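Beta-L-arabinobiosidase (Bacteroides thetaiotaomicron, PDB 5MQR) probably hydrolyses glycosidic bonds in plant pectin, apparently as a multidomain beta-L-arabinobiosidase of a gut bacterium. Local coordinates at residues Thr734-Asn739 and Leu772-Asp777; Val688-Thr693 and Leu728-His733. All blocks are in the same frame, centred on the assembly; numbering follows the deposited sequence.

Contact 1: Thr734-Asn739 and Leu772-Asp777; sequences TWYRGN and LDMTKD
R737, on segment 734-739 of helix 726-737, reaches to two carboxylates on helix 768-788, forming a salt-bridge network between two helices of the MGH1-like glycoside hydrolase domain. Its chain runs extended from CG to NE, which carries the guanidinium across to the other helix. D777 is gripped side-on: NE points at OD2 (3.2 Å) and NH2 at OD1 (2.8 Å), both bonds almost straight, although the carboxylate is turned 41° from the guanidinium plane. D773 is met end-on, NH1 and NH2 both donating to one of its oxygens, OD2, NH1 on the syn lone pair and NH2 from above the carboxylate, whose plane stands nearly perpendicular (89°) to the guanidinium. With CG of D773 anti to its own N (chi1 178°), that carboxylate swings to the arginine's end. Were the arginine cut back to an alanine, D773 and D777 would probably both be left without the positive charge they share. Over one face of the guanidinium comes SE of M774, a selenomethionine bent at chi2 and chi3, 3.9 Å from R737 NH2. Its methyl continues to Y736, whose OH is hydrogen-bonded to E781. There CE sits over one face of the ring in a CH-pi contact, 3.5 Å from the centroid and closest to CD1 at 3.4 Å.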
loop_
_atom_site.group_PDB
_atom_site.type_symbol
_atom_site.label_atom_id
_atom_site.label_comp_id
_atom_site.label_asym_id
_atom_site.label_seq_id
_atom_site.Cartn_x
_atom_site.Cartn_y
_atom_site.Cartn_z
ATOM N N THR A 734 -16.186 23.973 -28.420
ATOM C CA THR A 734 -15.945 24.036 -29.857
ATOM C C THR A 734 -17.141 23.477 -30.663
ATOM O O THR A 734 -17.570 24.101 -31.632
ATOM C CB THR A 734 -14.650 23.287 -30.200
ATOM O OG1 THR A 734 -13.531 24.009 -29.668
ATOM C CG2 THR A 734 -14.488 23.113 -31.689
ATOM N N TRP A 735 -17.672 22.321 -30.247
ATOM C CA TRP A 735 -18.865 21.753 -30.879
ATOM C C TRP A 735 -20.066 22.680 -30.776
ATOM O O TRP A 735 -20.786 22.837 -31.765
ATOM C CB TRP A 735 -19.243 20.364 -30.318
ATOM C CG TRP A 735 -18.514 19.247 -30.938
ATOM C CD1 TRP A 735 -17.597 18.441 -30.337
ATOM C CD2 TRP A 735 -18.614 18.802 -32.293
ATOM N NE1 TRP A 735 -17.122 17.517 -31.228
ATOM C CE2 TRP A 735 -17.718 17.728 -32.446
ATOM C CE3 TRP A 735 -19.370 19.206 -33.389
ATOM C CZ2 TRP A 735 -17.574 17.042 -33.654
ATOM C CZ3 TRP A 735 -19.216 18.534 -34.590
ATOM C CH2 TRP A 735 -18.341 17.455 -34.705
ATOM N N TYR A 736 -20.280 23.292 -29.611
ATOM C CA TYR A 736 -21.541 24.027 -29.361
ATOM C C TYR A 736 -21.479 25.530 -29.633
ATOM O O TYR A 736 -22.518 26.164 -29.838
ATOM C CB TYR A 736 -22.055 23.760 -27.945
ATOM C CG TYR A 736 -22.591 22.357 -27.791
ATOM C CD1 TYR A 736 -21.758 21.306 -27.414
ATOM C CD2 TYR A 736 -23.934 22.071 -28.035
ATOM C CE1 TYR A 736 -22.246 20.007 -27.284
ATOM C CE2 TYR A 736 -24.428 20.778 -27.912
ATOM C CZ TYR A 736 -23.585 19.750 -27.525
ATOM O OH TYR A 736 -24.064 18.478 -27.400
ATOM N N ARG A 737 -20.276 26.099 -29.619
ATOM C CA ARG A 737 -20.100 27.537 -29.798
ATOM C C ARG A 737 -19.028 27.904 -30.812
ATOM O O ARG A 737 -18.726 29.073 -30.987
ATOM C CB ARG A 737 -19.765 28.160 -28.447
ATOM C CG ARG A 737 -20.899 28.016 -27.445
ATOM C CD ARG A 737 -20.402 28.048 -26.030
ATOM N NE ARG A 737 -21.465 27.687 -25.097
ATOM C CZ ARG A 737 -21.393 27.808 -23.772
ATOM N NH1 ARG A 737 -20.296 28.270 -23.191
ATOM N NH2 ARG A 737 -22.435 27.464 -23.026
ATOM N N GLY A 738 -18.481 26.925 -31.517
ATOM C CA GLY A 738 -17.317 27.178 -32.348
ATOM C C GLY A 738 -17.626 27.596 -33.764
ATOM O O GLY A 738 -16.710 27.725 -34.549
ATOM N N ASN A 739 -18.900 27.791 -34.093
ATOM C CA ASN A 739 -19.342 28.180 -35.432
ATOM C C ASN A 739 -20.029 29.558 -35.348
ATOM O O ASN A 739 -21.257 29.646 -35.241
ATOM C CB ASN A 739 -20.284 27.097 -35.978
ATOM C CG ASN A 739 -20.932 27.474 -37.307
ATOM O OD1 ASN A 739 -20.384 28.241 -38.089
ATOM N ND2 ASN A 739 -22.104 26.914 -37.563
ATOM N N LEU A 772 -23.842 23.775 -15.646
ATOM C CA LEU A 772 -24.966 24.740 -15.620
ATOM C C LEU A 772 -24.935 25.673 -16.832
ATOM O O LEU A 772 -25.985 25.941 -17.454
ATOM C CB LEU A 772 -24.987 25.561 -14.326
ATOM C CG LEU A 772 -25.272 24.806 -13.003
ATOM C CD1 LEU A 772 -25.072 25.683 -11.767
ATOM C CD2 LEU A 772 -26.680 24.238 -12.991
ATOM N N ASP A 773 -23.730 26.123 -17.190
ATOM C CA ASP A 773 -23.531 26.996 -18.356
ATOM C C ASP A 773 -23.812 26.328 -19.724
ATOM O O ASP A 773 -24.072 27.025 -20.686
ATOM C CB ASP A 773 -22.112 27.598 -18.320
ATOM C CG ASP A 773 -21.807 28.475 -19.522
ATOM O OD1 ASP A 773 -22.262 29.643 -19.569
ATOM O OD2 ASP A 773 -21.123 27.962 -20.435
HETATM N N MSE A 774 -23.746 24.997 -19.795
HETATM C CA MSE A 774 -24.020 24.222 -21.031
HETATM C C MSE A 774 -25.478 23.820 -21.223
HETATM O O MSE A 774 -25.847 23.309 -22.280
HETATM C CB MSE A 774 -23.158 22.939 -21.048
HETATM C CG MSE A 774 -21.793 23.161 -21.698
HETATM SE SE MSE A 774 -21.928 23.665 -23.592
HETATM C CE MSE A 774 -22.807 22.031 -24.278
ATOM N N THR A 775 -26.305 24.052 -20.202
ATOM C CA THR A 775 -27.709 23.602 -20.160
ATOM C C THR A 775 -28.549 24.128 -21.351
ATOM O O THR A 775 -29.195 23.334 -22.033
ATOM C CB THR A 775 -28.303 23.916 -18.746
ATOM O OG1 THR A 775 -27.891 22.876 -17.836
ATOM C CG2 THR A 775 -29.759 24.025 -18.722
ATOM N N LYS A 776 -28.518 25.433 -21.612
ATOM C CA LYS A 776 -29.273 26.001 -22.731
ATOM C C LYS A 776 -28.858 25.421 -24.075
ATOM O O LYS A 776 -29.717 25.090 -24.881
ATOM C CB LYS A 776 -29.145 27.524 -22.781
ATOM C CG LYS A 776 -29.865 28.211 -21.638
ATOM C CD LYS A 776 -29.913 29.729 -21.830
ATOM C CE LYS A 776 -30.067 30.462 -20.501
ATOM N NZ LYS A 776 -30.868 31.710 -20.691
ATOM N N ASP A 777 -27.547 25.270 -24.274
ATOM C CA ASP A 777 -26.991 24.698 -25.497
ATOM C C ASP A 777 -27.512 23.290 -25.734
ATOM O O ASP A 777 -27.806 22.926 -26.883
ATOM C CB ASP A 777 -25.468 24.622 -25.467
ATOM C CG ASP A 777 -24.814 25.954 -25.205
ATOM O OD1 ASP A 777 -24.875 26.418 -24.024
ATOM O OD2 ASP A 777 -24.217 26.513 -26.159
#

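Contact 2: Val688-Thr693 and Leu728-His733; sequences VGYGMT and LDQIIH
Q730 crosses the Y690 ring obliquely, amide and ring planes only 19° apart, with its OE1 3.2 Å from ring atom CD2. The same oxygen accepts the backbone N-H of Y690 at 2.9 Å, with the donor tilted 17° from the carbonyl plane. An extended chain beyond CG lets the glutamine span from its helix to this N-H. The CA of G689 also comes near OE1 of Q730, at 3.2 Å, where a CB would clash. This is a loop leading into the short strand 691-692, the partner of 683-684 in a two-stranded antiparallel hairpin that lies against helix 726-737. One residue along the helix, I731 turns both branches to the strand: CG1 rests on the backbone of G691, 3.7 Å from its C, while CG2 meets CB of M692 at the same distance. M692, a selenomethionine, bends at chi3 (-81°), and its CE comes to 3.9 Å from I731 CD1. Two waters sew the backbones together. One donates to both V688 O and Q730 O; the other accepts from M692 N and donates to I731 O, at 2.9 Å from that oxygen.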
loop_
_atom_site.group_PDB
_atom_site.type_symbol
_atom_site.label_atom_id
_atom_site.label_comp_id
_atom_site.label_asym_id
_atom_site.label_seq_id
_atom_site.Cartn_x
_atom_site.Cartn_y
_atom_site.Cartn_z
ATOM N N VAL A 688 -10.860 28.503 -32.419
ATOM C CA VAL A 688 -11.762 28.659 -31.270
ATOM C C VAL A 688 -11.424 27.791 -30.051
ATOM O O VAL A 688 -12.219 27.674 -29.132
ATOM C CB VAL A 688 -13.223 28.440 -31.691
ATOM C CG1 VAL A 688 -13.603 29.504 -32.717
ATOM C CG2 VAL A 688 -13.455 27.021 -32.229
ATOM N N GLY A 689 -10.230 27.219 -30.021
ATOM C CA GLY A 689 -9.823 26.320 -28.947
ATOM C C GLY A 689 -9.751 24.882 -29.430
ATOM O O GLY A 689 -9.945 24.592 -30.605
ATOM N N TYR A 690 -9.465 23.981 -28.497
ATOM C CA TYR A 690 -9.263 22.585 -28.828
ATOM C C TYR A 690 -10.519 21.930 -29.379
ATOM O O TYR A 690 -11.628 22.221 -28.924
ATOM C CB TYR A 690 -8.780 21.792 -27.618
ATOM C CG TYR A 690 -7.412 22.168 -27.060
ATOM C CD1 TYR A 690 -6.242 21.973 -27.815
ATOM C CD2 TYR A 690 -7.275 22.641 -25.755
ATOM C CE1 TYR A 690 -4.988 22.249 -27.286
ATOM C CE2 TYR A 690 -6.018 22.952 -25.228
ATOM C CZ TYR A 690 -4.884 22.751 -26.003
ATOM O OH TYR A 690 -3.646 23.046 -25.493
ATOM N N GLY A 691 -10.304 21.083 -30.388
ATOM C CA GLY A 691 -11.312 20.208 -30.955
ATOM C C GLY A 691 -10.858 18.779 -30.749
ATOM O O GLY A 691 -9.689 18.558 -30.402
HETATM N N MSE A 692 -11.784 17.827 -30.926
HETATM C CA MSE A 692 -11.477 16.390 -30.902
HETATM C C MSE A 692 -11.952 15.722 -32.172
HETATM O O MSE A 692 -13.162 15.651 -32.453
HETATM C CB MSE A 692 -12.025 15.673 -29.666
HETATM C CG MSE A 692 -11.728 14.182 -29.699
HETATM SE SE MSE A 692 -11.767 13.416 -27.883
HETATM C CE MSE A 692 -9.968 13.902 -27.209
ATOM N N THR A 693 -10.987 15.186 -32.920
ATOM C CA THR A 693 -11.236 14.451 -34.140
ATOM C C THR A 693 -11.636 12.986 -33.900
ATOM O O THR A 693 -11.509 12.450 -32.779
ATOM C CB THR A 693 -9.979 14.474 -35.031
ATOM O OG1 THR A 693 -8.858 14.024 -34.267
ATOM C CG2 THR A 693 -9.686 15.895 -35.535
ATOM N N LEU A 728 -11.157 18.966 -22.528
ATOM C CA LEU A 728 -12.554 18.622 -22.701
ATOM C C LEU A 728 -13.507 19.850 -22.594
ATOM O O LEU A 728 -14.523 19.917 -23.296
ATOM C CB LEU A 728 -12.945 17.518 -21.732
ATOM C CG LEU A 728 -14.313 16.891 -22.004
ATOM C CD1 LEU A 728 -14.510 16.445 -23.458
ATOM C CD2 LEU A 728 -14.452 15.721 -21.046
ATOM N N ASP A 729 -13.166 20.827 -21.756
ATOM C CA ASP A 729 -13.928 22.083 -21.707
ATOM C C ASP A 729 -14.039 22.698 -23.119
ATOM O O ASP A 729 -15.117 23.021 -23.589
ATOM C CB ASP A 729 -13.240 23.112 -20.806
ATOM C CG ASP A 729 -13.453 22.894 -19.308
ATOM O OD1 ASP A 729 -14.203 22.022 -18.819
ATOM O OD2 ASP A 729 -12.807 23.681 -18.603
ATOM N N GLN A 730 -12.888 22.823 -23.771
ATOM C CA GLN A 730 -12.766 23.425 -25.093
ATOM C C GLN A 730 -13.368 22.572 -26.206
ATOM O O GLN A 730 -14.066 23.104 -27.074
ATOM C CB GLN A 730 -11.295 23.776 -25.387
ATOM C CG GLN A 730 -10.813 24.955 -24.542
ATOM C CD GLN A 730 -9.388 25.392 -24.822
ATOM O OE1 GLN A 730 -8.921 25.395 -25.980
ATOM N NE2 GLN A 730 -8.683 25.773 -23.769
ATOM N N ILE A 731 -13.114 21.261 -26.162
ATOM C CA ILE A 731 -13.676 20.305 -27.121
ATOM C C ILE A 731 -15.185 20.414 -27.207
ATOM O O ILE A 731 -15.733 20.462 -28.300
ATOM C CB ILE A 731 -13.278 18.848 -26.794
ATOM C CG1 ILE A 731 -11.808 18.610 -27.156
ATOM C CG2 ILE A 731 -14.138 17.840 -27.544
ATOM C CD1 ILE A 731 -11.175 17.472 -26.361
ATOM N N ILE A 732 -15.837 20.416 -26.054
ATOM C CA ILE A 732 -17.273 20.610 -25.959
ATOM C C ILE A 732 -17.668 22.015 -26.434
ATOM O O ILE A 732 -18.556 22.141 -27.288
ATOM C CB ILE A 732 -17.786 20.319 -24.521
ATOM C CG1 ILE A 732 -17.666 18.819 -24.249
ATOM C CG2 ILE A 732 -19.236 20.772 -24.320
ATOM C CD1 ILE A 732 -17.808 18.460 -22.797
ATOM N N HIS A 733 -17.023 23.060 -25.920
ATOM C CA HIS A 733 -17.398 24.418 -26.344
ATOM C C HIS A 733 -17.198 24.614 -27.847
ATOM O O HIS A 733 -17.984 25.286 -28.478
ATOM C CB HIS A 733 -16.682 25.500 -25.532
ATOM C CG HIS A 733 -17.167 25.610 -24.113
ATOM N ND1 HIS A 733 -16.455 26.270 -23.128
ATOM C CD2 HIS A 733 -18.272 25.112 -23.505
ATOM C CE1 HIS A 733 -17.105 26.179 -21.980
ATOM N NE2 HIS A 733 -18.212 25.489 -22.185
HETATM O O HOH W 1 -13.707 25.987 -27.725
HETATM O O HOH W 2 -14.561 19.472 -30.746
#

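Both contacts use helix 726-737, and they lie about 11 Å apart, centre to centre. Contact 2 joins its middle turns to the loop and strand of 688-693; contact 1 uses its later residues, from T734 on, and ties them to helix 768-788. Both segments of contact 2 precede those of contact 1 in the chain. They meet directly: T734 OG1 probably hydrogen-bonds to Y690 O at 2.7 Å, and M774 CE packs on I732 CG2. The helix is thus held between the 683-692 hairpin and helix 768-788, well away from the centre of the chain, in the helical part of the protein that holds the MGH1-like domain.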